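Local coordinates for protein sulfide-quinone reductase (Aquifex aeolicus, PDB 3HYW) that oxidises hydrogen sulfide with a quinone as electron acceptor, using FAD and building up polysulfur on active-site cysteines, at residues S34-P46 with R53-L65. Residues are numbered along the deposited sequence; the frame is centred on the assembly and turned at random.
Sequences SDRPYFGFTPAFP and RKFEDISVPLAPL. With FAD (flavin-adenine dinucleotide), chain G.
Strand 59-61 pairs antiparallel with 38-40, part of the 34-46 segment that runs along FAD, in this Rossmann-type flavoprotein. Phe39 and Val60 form the hydrogen-bonded pair: Phe39 N gives to Val60 O at 2.8 Å and Val60 N returns to Phe39 O. Leu62 N to Pro37 O and Phe41 N to Ile58 O extend the ladder at its two ends.

On the face of Tyr38, Ser59 and Pro61, the tyrosine ring takes the edge of Phe55 in a T-shaped stack, planes at 87° and centroids 4.7 Å apart. Phe55 CZ sits over the ring centre. With CG between the backbone N and carbonyl carbon (chi1 62°), the Tyr38 ring stands where its face meets Phe55; its OH hydrogen-bonds Glu127, which also salt-bridges Arg36. Replacing Tyr38 with an alanine would probably leave the Phe55 edge without a face to pack on and Glu127 without its hydroxyl partner. Ser59 OG donates to Phe55 O at 2.6 Å, so that it and Ile58 N grip this carbonyl oxygen from opposite faces of its plane.

Farther along, Ile58 splits its branches: CG2 meets Ala44 CB at 3.6 Å, while CD1 reaches the edge of the Phe45 ring, 3.7 Å from CD1 of that phenylalanine. On the face of Phe39 and Val60, Phe39 CB lies 4.0 Å from Leu62 CD2, just beyond the strand.

The cofactor ties into the same chain: Arg36 NH1 donates to FAD O2B, and Thr42 OG1 hydrogen-bonds FAD O4' at 2.6 Å. Between these ribose and ribityl contacts, the backbone bonds of Pro37, Phe39 and Phe41 and the packing of Tyr38 and Phe39 should limit the chain's freedom to shift against the cofactor.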
ATOM      1  N   SER A  34     -31.023  30.747  19.347  1.00 34.97           N
ATOM      2  CA  SER A  34     -29.917  29.871  19.724  1.00 35.48           C
ATOM      3  C   SER A  34     -29.677  29.856  21.229  1.00 35.62           C
ATOM      4  O   SER A  34     -29.790  30.886  21.890  1.00 35.92           O
ATOM      5  CB  SER A  34     -28.633  30.282  19.005  1.00 35.62           C
ATOM      6  OG  SER A  34     -27.646  29.276  19.123  1.00 35.73           O
ATOM      7  N   ASP A  35     -29.340  28.680  21.756  1.00 35.58           N
ATOM      8  CA  ASP A  35     -29.070  28.508  23.185  1.00 36.04           C
ATOM      9  C   ASP A  35     -27.672  28.997  23.594  1.00 35.95           C
ATOM     10  O   ASP A  35     -27.420  29.260  24.770  1.00 36.37           O
ATOM     11  CB  ASP A  35     -29.299  27.049  23.625  1.00 36.20           C
ATOM     12  CG  ASP A  35     -28.389  26.056  22.912  1.00 36.73           C
ATOM     13  OD1 ASP A  35     -27.734  26.425  21.919  1.00 36.83           O
ATOM     14  OD2 ASP A  35     -28.335  24.888  23.345  1.00 38.45           O
ATOM     15  N   ARG A  36     -26.771  29.107  22.622  1.00 35.40           N
ATOM     16  CA  ARG A  36     -25.455  29.677  22.862  1.00 35.10           C
ATOM     17  C   ARG A  36     -25.450  31.149  22.469  1.00 34.58           C
ATOM     18  O   ARG A  36     -26.015  31.509  21.442  1.00 35.09           O
ATOM     19  CB  ARG A  36     -24.383  28.912  22.081  1.00 34.87           C
ATOM     20  CG  ARG A  36     -23.928  27.654  22.775  1.00 36.07           C
ATOM     21  CD  ARG A  36     -22.936  26.871  21.933  1.00 37.49           C
ATOM     22  NE  ARG A  36     -22.391  25.740  22.680  1.00 39.75           N
ATOM     23  CZ  ARG A  36     -22.939  24.529  22.733  1.00 40.62           C
ATOM     24  NH1 ARG A  36     -24.063  24.269  22.075  1.00 40.33           N
ATOM     25  NH2 ARG A  36     -22.358  23.572  23.449  1.00 40.64           N
ATOM     26  N   PRO A  37     -24.812  32.003  23.286  1.00 34.36           N
ATOM     27  CA  PRO A  37     -24.757  33.443  23.017  1.00 33.95           C
ATOM     28  C   PRO A  37     -23.747  33.824  21.932  1.00 33.68           C
ATOM     29  O   PRO A  37     -23.608  35.003  21.600  1.00 33.04           O
ATOM     30  CB  PRO A  37     -24.324  34.029  24.361  1.00 34.51           C
ATOM     31  CG  PRO A  37     -23.509  32.937  24.993  1.00 34.36           C
ATOM     32  CD  PRO A  37     -24.111  31.643  24.538  1.00 34.20           C
ATOM     33  N   TYR A  38     -23.055  32.833  21.382  1.00 33.07           N
ATOM     34  CA  TYR A  38     -21.963  33.090  20.454  1.00 32.88           C
ATOM     35  C   TYR A  38     -22.039  32.153  19.260  1.00 32.55           C
ATOM     36  O   TYR A  38     -22.572  31.045  19.374  1.00 31.95           O
ATOM     37  CB  TYR A  38     -20.606  32.910  21.167  1.00 33.58           C
ATOM     38  CG  TYR A  38     -20.361  31.495  21.681  1.00 33.98           C
ATOM     39  CD1 TYR A  38     -19.729  30.541  20.880  1.00 34.76           C
ATOM     40  CD2 TYR A  38     -20.761  31.118  22.968  1.00 34.72           C
ATOM     41  CE1 TYR A  38     -19.512  29.240  21.336  1.00 34.60           C
ATOM     42  CE2 TYR A  38     -20.550  29.809  23.438  1.00 34.97           C
ATOM     43  CZ  TYR A  38     -19.921  28.884  22.615  1.00 35.14           C
ATOM     44  OH  TYR A  38     -19.701  27.598  23.061  1.00 35.69           O
ATOM     45  N   PHE A  39     -21.500  32.591  18.122  1.00 31.96           N
ATOM     46  CA  PHE A  39     -21.148  31.654  17.062  1.00 31.86           C
ATOM     47  C   PHE A  39     -19.776  31.068  17.394  1.00 31.66           C
ATOM     48  O   PHE A  39     -18.825  31.811  17.628  1.00 31.15           O
ATOM     49  CB  PHE A  39     -21.100  32.328  15.681  1.00 31.72           C
ATOM     50  CG  PHE A  39     -20.379  31.502  14.631  1.00 31.76           C
ATOM     51  CD1 PHE A  39     -21.063  30.539  13.901  1.00 32.37           C
ATOM     52  CD2 PHE A  39     -19.012  31.673  14.399  1.00 30.20           C
ATOM     53  CE1 PHE A  39     -20.407  29.762  12.947  1.00 30.85           C
ATOM     54  CE2 PHE A  39     -18.340  30.892  13.450  1.00 28.64           C
ATOM     55  CZ  PHE A  39     -19.039  29.944  12.723  1.00 31.76           C
ATOM     56  N   GLY A  40     -19.674  29.741  17.410  1.00 32.12           N
ATOM     57  CA  GLY A  40     -18.392  29.086  17.651  1.00 31.89           C
ATOM     58  C   GLY A  40     -17.832  28.529  16.355  1.00 32.11           C
ATOM     59  O   GLY A  40     -18.519  27.797  15.654  1.00 32.25           O
ATOM     60  N   PHE A  41     -16.592  28.882  16.027  1.00 31.55           N
ATOM     61  CA  PHE A  41     -15.957  28.332  14.834  1.00 31.34           C
ATOM     62  C   PHE A  41     -15.471  26.911  15.114  1.00 31.20           C
ATOM     63  O   PHE A  41     -14.335  26.681  15.570  1.00 30.79           O
ATOM     64  CB  PHE A  41     -14.828  29.225  14.307  1.00 31.34           C
ATOM     65  CG  PHE A  41     -14.276  28.771  12.972  1.00 31.06           C
ATOM     66  CD1 PHE A  41     -15.039  28.879  11.816  1.00 31.83           C
ATOM     67  CD2 PHE A  41     -13.008  28.218  12.882  1.00 32.08           C
ATOM     68  CE1 PHE A  41     -14.539  28.462  10.589  1.00 30.77           C
ATOM     69  CE2 PHE A  41     -12.497  27.795  11.658  1.00 31.04           C
ATOM     70  CZ  PHE A  41     -13.267  27.922  10.511  1.00 30.84           C
ATOM     71  N   THR A  42     -16.368  25.969  14.844  1.00 31.61           N
ATOM     72  CA  THR A  42     -16.170  24.551  15.146  1.00 31.98           C
ATOM     73  C   THR A  42     -14.832  23.963  14.644  1.00 31.75           C
ATOM     74  O   THR A  42     -14.170  23.222  15.382  1.00 32.18           O
ATOM     75  CB  THR A  42     -17.377  23.690  14.656  1.00 31.91           C
ATOM     76  OG1 THR A  42     -18.613  24.381  14.914  1.00 34.77           O
ATOM     77  CG2 THR A  42     -17.416  22.396  15.390  1.00 32.46           C
ATOM     78  N   PRO A  43     -14.433  24.265  13.387  1.00 31.73           N
ATOM     79  CA  PRO A  43     -13.145  23.743  12.904  1.00 31.34           C
ATOM     80  C   PRO A  43     -11.883  24.141  13.692  1.00 31.14           C
ATOM     81  O   PRO A  43     -10.818  23.557  13.459  1.00 30.73           O
ATOM     82  CB  PRO A  43     -13.064  24.296  11.476  1.00 31.42           C
ATOM     83  CG  PRO A  43     -14.468  24.458  11.069  1.00 31.41           C
ATOM     84  CD  PRO A  43     -15.129  25.002  12.315  1.00 31.48           C
ATOM     85  N   ALA A  44     -11.994  25.111  14.597  1.00 30.49           N
ATOM     86  CA  ALA A  44     -10.864  25.488  15.453  1.00 30.60           C
ATOM     87  C   ALA A  44     -10.972  24.884  16.854  1.00 30.65           C
ATOM     88  O   ALA A  44     -10.140  25.163  17.713  1.00 30.60           O
ATOM     89  CB  ALA A  44     -10.709  27.023  15.531  1.00 30.08           C
ATOM     90  N   PHE A  45     -11.996  24.060  17.079  1.00 30.90           N
ATOM     91  CA  PHE A  45     -12.176  23.402  18.377  1.00 31.40           C
ATOM     92  C   PHE A  45     -11.051  22.408  18.730  1.00 31.39           C
ATOM     93  O   PHE A  45     -10.638  22.346  19.892  1.00 31.15           O
ATOM     94  CB  PHE A  45     -13.562  22.739  18.510  1.00 31.23           C
ATOM     95  CG  PHE A  45     -14.722  23.717  18.618  1.00 32.43           C
ATOM     96  CD1 PHE A  45     -14.513  25.097  18.650  1.00 32.44           C
ATOM     97  CD2 PHE A  45     -16.025  23.241  18.725  1.00 33.22           C
ATOM     98  CE1 PHE A  45     -15.588  25.983  18.752  1.00 33.73           C
ATOM     99  CE2 PHE A  45     -17.107  24.117  18.839  1.00 33.18           C
ATOM    100  CZ  PHE A  45     -16.886  25.491  18.849  1.00 33.23           C
ATOM    101  N   PRO A  46     -10.555  21.624  17.743  1.00 31.61           N
ATOM    102  CA  PRO A  46      -9.370  20.808  18.053  1.00 31.69           C
ATOM    103  C   PRO A  46      -8.163  21.636  18.499  1.00 31.76           C
ATOM    104  O   PRO A  46      -7.408  21.212  19.376  1.00 32.02           O
ATOM    105  CB  PRO A  46      -9.074  20.084  16.727  1.00 31.67           C
ATOM    106  CG  PRO A  46     -10.397  20.077  15.989  1.00 31.46           C
ATOM    107  CD  PRO A  46     -11.031  21.394  16.360  1.00 31.61           C
ATOM    108  N   ARG A  53      -5.584  27.984  20.711  1.00 33.16           N
ATOM    109  CA  ARG A  53      -6.497  29.105  20.506  1.00 33.78           C
ATOM    110  C   ARG A  53      -7.048  29.576  21.843  1.00 33.99           C
ATOM    111  O   ARG A  53      -7.139  28.793  22.789  1.00 33.84           O
ATOM    112  CB  ARG A  53      -7.688  28.707  19.617  1.00 33.46           C
ATOM    113  CG  ARG A  53      -7.352  28.267  18.205  1.00 33.69           C
ATOM    114  CD  ARG A  53      -6.765  29.377  17.332  1.00 34.69           C
ATOM    115  NE  ARG A  53      -6.739  28.931  15.942  1.00 35.39           N
ATOM    116  CZ  ARG A  53      -5.754  28.229  15.383  1.00 36.37           C
ATOM    117  NH1 ARG A  53      -5.855  27.859  14.109  1.00 35.14           N
ATOM    118  NH2 ARG A  53      -4.673  27.893  16.087  1.00 35.30           N
ATOM    119  N   LYS A  54      -7.413  30.854  21.900  1.00 34.38           N
ATOM    120  CA  LYS A  54      -8.247  31.393  22.972  1.00 35.08           C
ATOM    121  C   LYS A  54      -9.684  31.393  22.469  1.00 34.98           C
ATOM    122  O   LYS A  54      -9.926  31.642  21.281  1.00 34.92           O
ATOM    123  CB  LYS A  54      -7.832  32.823  23.324  1.00 34.68           C
ATOM    124  CG  LYS A  54      -6.473  32.965  23.981  1.00 35.88           C
ATOM    125  CD  LYS A  54      -6.107  34.451  24.118  1.00 36.26           C
ATOM    126  CE  LYS A  54      -4.764  34.649  24.810  1.00 40.04           C
ATOM    127  NZ  LYS A  54      -3.619  34.067  24.043  1.00 41.72           N
ATOM    128  N   PHE A  55     -10.637  31.130  23.364  1.00 34.91           N
ATOM    129  CA  PHE A  55     -12.050  31.046  22.978  1.00 35.14           C
ATOM    130  C   PHE A  55     -12.547  32.300  22.244  1.00 35.30           C
ATOM    131  O   PHE A  55     -13.260  32.202  21.245  1.00 34.81           O
ATOM    132  CB  PHE A  55     -12.931  30.757  24.196  1.00 35.15           C
ATOM    133  CG  PHE A  55     -14.408  30.845  23.918  1.00 35.34           C
ATOM    134  CD1 PHE A  55     -15.133  31.986  24.275  1.00 34.95           C
ATOM    135  CD2 PHE A  55     -15.076  29.795  23.302  1.00 36.23           C
ATOM    136  CE1 PHE A  55     -16.498  32.071  24.024  1.00 35.52           C
ATOM    137  CE2 PHE A  55     -16.448  29.870  23.043  1.00 36.79           C
ATOM    138  CZ  PHE A  55     -17.161  31.010  23.410  1.00 35.37           C
ATOM    139  N   GLU A  56     -12.158  33.469  22.734  1.00 35.59           N
ATOM    140  CA  GLU A  56     -12.644  34.727  22.163  1.00 36.69           C
ATOM    141  C   GLU A  56     -12.091  35.001  20.759  1.00 36.15           C
ATOM    142  O   GLU A  56     -12.623  35.832  20.022  1.00 36.57           O
ATOM    143  CB  GLU A  56     -12.415  35.892  23.134  1.00 36.42           C
ATOM    144  CG  GLU A  56     -13.176  35.680  24.459  1.00 38.38           C
ATOM    145  CD  GLU A  56     -13.073  36.835  25.443  1.00 38.82           C
ATOM    146  OE1 GLU A  56     -12.267  37.771  25.228  1.00 41.76           O
ATOM    147  OE2 GLU A  56     -13.814  36.802  26.451  1.00 42.52           O
ATOM    148  N   ASP A  57     -11.051  34.265  20.379  1.00 36.05           N
ATOM    149  CA  ASP A  57     -10.463  34.390  19.045  1.00 35.70           C
ATOM    150  C   ASP A  57     -11.146  33.541  17.966  1.00 35.13           C
ATOM    151  O   ASP A  57     -10.889  33.735  16.775  1.00 34.59           O
ATOM    152  CB  ASP A  57      -8.976  34.054  19.102  1.00 36.37           C
ATOM    153  CG  ASP A  57      -8.160  35.125  19.804  1.00 37.15           C
ATOM    154  OD1 ASP A  57      -8.622  36.287  19.909  1.00 39.47           O
ATOM    155  OD2 ASP A  57      -7.043  34.801  20.241  1.00 38.86           O
ATOM    156  N   ILE A  58     -11.996  32.604  18.388  1.00 34.16           N
ATOM    157  CA  ILE A  58     -12.711  31.713  17.465  1.00 34.02           C
ATOM    158  C   ILE A  58     -14.215  31.690  17.736  1.00 33.74           C
ATOM    159  O   ILE A  58     -14.894  30.706  17.439  1.00 33.70           O
ATOM    160  CB  ILE A  58     -12.154  30.253  17.496  1.00 33.81           C
ATOM    161  CG1 ILE A  58     -12.331  29.635  18.893  1.00 33.84           C
ATOM    162  CG2 ILE A  58     -10.686  30.246  17.074  1.00 33.48           C
ATOM    163  CD1 ILE A  58     -12.434  28.122  18.921  1.00 33.63           C
ATOM    164  N   SER A  59     -14.723  32.780  18.304  1.00 33.54           N
ATOM    165  CA  SER A  59     -16.150  32.919  18.590  1.00 33.60           C
ATOM    166  C   SER A  59     -16.614  34.355  18.336  1.00 33.24           C
ATOM    167  O   SER A  59     -15.805  35.280  18.342  1.00 33.25           O
ATOM    168  CB  SER A  59     -16.461  32.507  20.033  1.00 33.56           C
ATOM    169  OG  SER A  59     -15.642  33.211  20.953  1.00 33.41           O
ATOM    170  N   VAL A  60     -17.918  34.517  18.115  1.00 33.15           N
ATOM    171  CA  VAL A  60     -18.529  35.817  17.839  1.00 32.49           C
ATOM    172  C   VAL A  60     -19.817  35.976  18.664  1.00 32.42           C
ATOM    173  O   VAL A  60     -20.782  35.239  18.441  1.00 32.47           O
ATOM    174  CB  VAL A  60     -18.863  35.973  16.322  1.00 32.54           C
ATOM    175  CG1 VAL A  60     -19.421  37.365  16.022  1.00 31.68           C
ATOM    176  CG2 VAL A  60     -17.630  35.717  15.458  1.00 32.12           C
ATOM    177  N   PRO A  61     -19.839  36.926  19.624  1.00 32.25           N
ATOM    178  CA  PRO A  61     -21.098  37.217  20.328  1.00 31.97           C
ATOM    179  C   PRO A  61     -22.185  37.727  19.364  1.00 31.96           C
ATOM    180  O   PRO A  61     -21.948  38.665  18.590  1.00 32.05           O
ATOM    181  CB  PRO A  61     -20.691  38.295  21.341  1.00 31.94           C
ATOM    182  CG  PRO A  61     -19.207  38.116  21.507  1.00 31.95           C
ATOM    183  CD  PRO A  61     -18.732  37.754  20.138  1.00 31.99           C
ATOM    184  N   LEU A  62     -23.357  37.103  19.422  1.00 31.63           N
ATOM    185  CA  LEU A  62     -24.427  37.315  18.437  1.00 31.89           C
ATOM    186  C   LEU A  62     -25.409  38.445  18.744  1.00 32.24           C
ATOM    187  O   LEU A  62     -25.925  39.080  17.822  1.00 32.25           O
ATOM    188  CB  LEU A  62     -25.200  36.013  18.222  1.00 31.95           C
ATOM    189  CG  LEU A  62     -24.359  34.854  17.670  1.00 31.91           C
ATOM    190  CD1 LEU A  62     -25.145  33.552  17.639  1.00 32.34           C
ATOM    191  CD2 LEU A  62     -23.825  35.203  16.285  1.00 33.05           C
ATOM    192  N   ALA A  63     -25.675  38.683  20.028  1.00 32.35           N
ATOM    193  CA  ALA A  63     -26.651  39.699  20.441  1.00 32.54           C
ATOM    194  C   ALA A  63     -26.323  41.110  19.946  1.00 32.38           C
ATOM    195  O   ALA A  63     -27.217  41.800  19.459  1.00 32.81           O
ATOM    196  CB  ALA A  63     -26.856  39.686  21.954  1.00 32.57           C
ATOM    197  N   PRO A  64     -25.054  41.552  20.068  1.00 32.55           N
ATOM    198  CA  PRO A  64     -24.795  42.889  19.518  1.00 32.77           C
ATOM    199  C   PRO A  64     -24.569  42.905  18.005  1.00 32.97           C
ATOM    200  O   PRO A  64     -24.566  43.978  17.399  1.00 33.65           O
ATOM    201  CB  PRO A  64     -23.528  43.339  20.254  1.00 32.81           C
ATOM    202  CG  PRO A  64     -22.845  42.082  20.662  1.00 32.73           C
ATOM    203  CD  PRO A  64     -23.850  40.962  20.687  1.00 32.19           C
ATOM    204  N   LEU A  65     -24.401  41.731  17.409  1.00 33.03           N
ATOM    205  CA  LEU A  65     -24.059  41.619  15.999  1.00 32.84           C
ATOM    206  C   LEU A  65     -25.278  41.513  15.076  1.00 32.91           C
ATOM    207  O   LEU A  65     -25.397  42.274  14.122  1.00 32.57           O
ATOM    208  CB  LEU A  65     -23.131  40.419  15.781  1.00 32.88           C
ATOM    209  CG  LEU A  65     -22.713  40.140  14.338  1.00 32.57           C
ATOM    210  CD1 LEU A  65     -21.752  41.214  13.837  1.00 32.72           C
ATOM    211  CD2 LEU A  65     -22.102  38.774  14.249  1.00 32.44           C
TER
HETATM  212  PA  FAD G 441     -23.269  23.978  14.810  1.00 23.13           P
HETATM  213  O1A FAD G 441     -22.330  24.865  14.033  1.00 21.98           O
HETATM  214  O2A FAD G 441     -22.729  23.131  15.921  1.00 24.09           O
HETATM  215  O5B FAD G 441     -24.417  24.938  15.370  1.00 24.67           O
HETATM  216  C5B FAD G 441     -25.587  24.481  16.028  1.00 24.01           C
HETATM  217  C4B FAD G 441     -26.148  25.667  16.797  1.00 24.36           C
HETATM  218  O4B FAD G 441     -27.456  25.364  17.282  1.00 25.28           O
HETATM  219  C3B FAD G 441     -25.307  25.975  18.025  1.00 25.54           C
HETATM  220  O3B FAD G 441     -25.187  27.397  18.153  1.00 25.86           O
HETATM  221  C2B FAD G 441     -26.116  25.399  19.171  1.00 25.73           C
HETATM  222  O2B FAD G 441     -25.862  26.079  20.398  1.00 26.92           O
HETATM  223  C1B FAD G 441     -27.535  25.627  18.683  1.00 25.75           C
HETATM  224  N9A FAD G 441     -28.566  24.745  19.295  1.00 26.20           N
HETATM  225  C8A FAD G 441     -28.457  23.431  19.587  1.00 26.17           C
HETATM  226  N7A FAD G 441     -29.633  23.002  20.110  1.00 26.59           N
HETATM  227  C5A FAD G 441     -30.474  24.062  20.149  1.00 26.19           C
HETATM  228  C6A FAD G 441     -31.788  24.240  20.577  1.00 26.33           C
HETATM  229  N6A FAD G 441     -32.488  23.202  21.089  1.00 25.81           N
HETATM  230  N1A FAD G 441     -32.366  25.467  20.474  1.00 26.27           N
HETATM  231  C2A FAD G 441     -31.687  26.510  19.967  1.00 26.78           C
HETATM  232  N3A FAD G 441     -30.419  26.366  19.550  1.00 26.57           N
HETATM  233  C4A FAD G 441     -29.796  25.155  19.627  1.00 26.06           C
HETATM  234  N1  FAD G 441     -16.190  20.769   8.996  1.00 22.93           N
HETATM  235  C2  FAD G 441     -15.313  21.185   8.043  1.00 23.66           C
HETATM  236  O2  FAD G 441     -15.713  21.406   6.883  1.00 24.10           O
HETATM  237  N3  FAD G 441     -14.002  21.378   8.326  1.00 23.08           N
HETATM  238  C4  FAD G 441     -13.541  21.157   9.575  1.00 23.39           C
HETATM  239  O4  FAD G 441     -12.222  21.334   9.878  1.00 23.55           O
HETATM  240  C4X FAD G 441     -14.419  20.729  10.564  1.00 23.22           C
HETATM  241  N5  FAD G 441     -13.950  20.503  11.812  1.00 23.21           N
HETATM  242  C5X FAD G 441     -14.786  20.094  12.791  1.00 23.05           C
HETATM  243  C6  FAD G 441     -14.278  19.880  14.078  1.00 23.03           C
HETATM  244  C7  FAD G 441     -15.114  19.450  15.103  1.00 23.35           C
HETATM  245  C7M FAD G 441     -14.520  19.225  16.481  1.00 23.27           C
HETATM  246  C8  FAD G 441     -16.468  19.234  14.832  1.00 23.43           C
HETATM  247  C8M FAD G 441     -17.435  18.761  15.901  1.00 23.84           C
HETATM  248  C9  FAD G 441     -16.965  19.445  13.544  1.00 23.15           C
HETATM  249  C9A FAD G 441     -16.134  19.890  12.503  1.00 23.25           C
HETATM  250  N10 FAD G 441     -16.615  20.120  11.245  1.00 23.61           N
HETATM  251  C10 FAD G 441     -15.767  20.531  10.267  1.00 23.12           C
HETATM  252  C1' FAD G 441     -18.033  19.833  10.929  1.00 23.08           C
HETATM  253  C2' FAD G 441     -19.036  20.958  10.776  1.00 22.43           C
HETATM  254  O2' FAD G 441     -18.527  21.962   9.887  1.00 23.62           O
HETATM  255  C3' FAD G 441     -19.395  21.502  12.159  1.00 22.62           C
HETATM  256  O3' FAD G 441     -19.929  20.427  12.969  1.00 20.36           O
HETATM  257  C4' FAD G 441     -20.410  22.633  12.064  1.00 22.58           C
HETATM  258  O4' FAD G 441     -20.384  23.356  13.302  1.00 23.25           O
HETATM  259  C5' FAD G 441     -21.811  22.097  11.794  1.00 21.62           C
HETATM  260  O5' FAD G 441     -22.719  23.181  11.617  1.00 22.49           O
HETATM  261  P   FAD G 441     -24.219  23.152  12.207  1.00 21.98           P
HETATM  262  O1P FAD G 441     -24.853  24.480  11.889  1.00 21.34           O
HETATM  263  O2P FAD G 441     -24.923  21.878  11.791  1.00 20.22           O
HETATM  264  O3P FAD G 441     -24.031  22.996  13.801  1.00 21.19           O
HETATM  265  O   HOH W   1     -24.828  37.072  22.391  1.00 31.67           O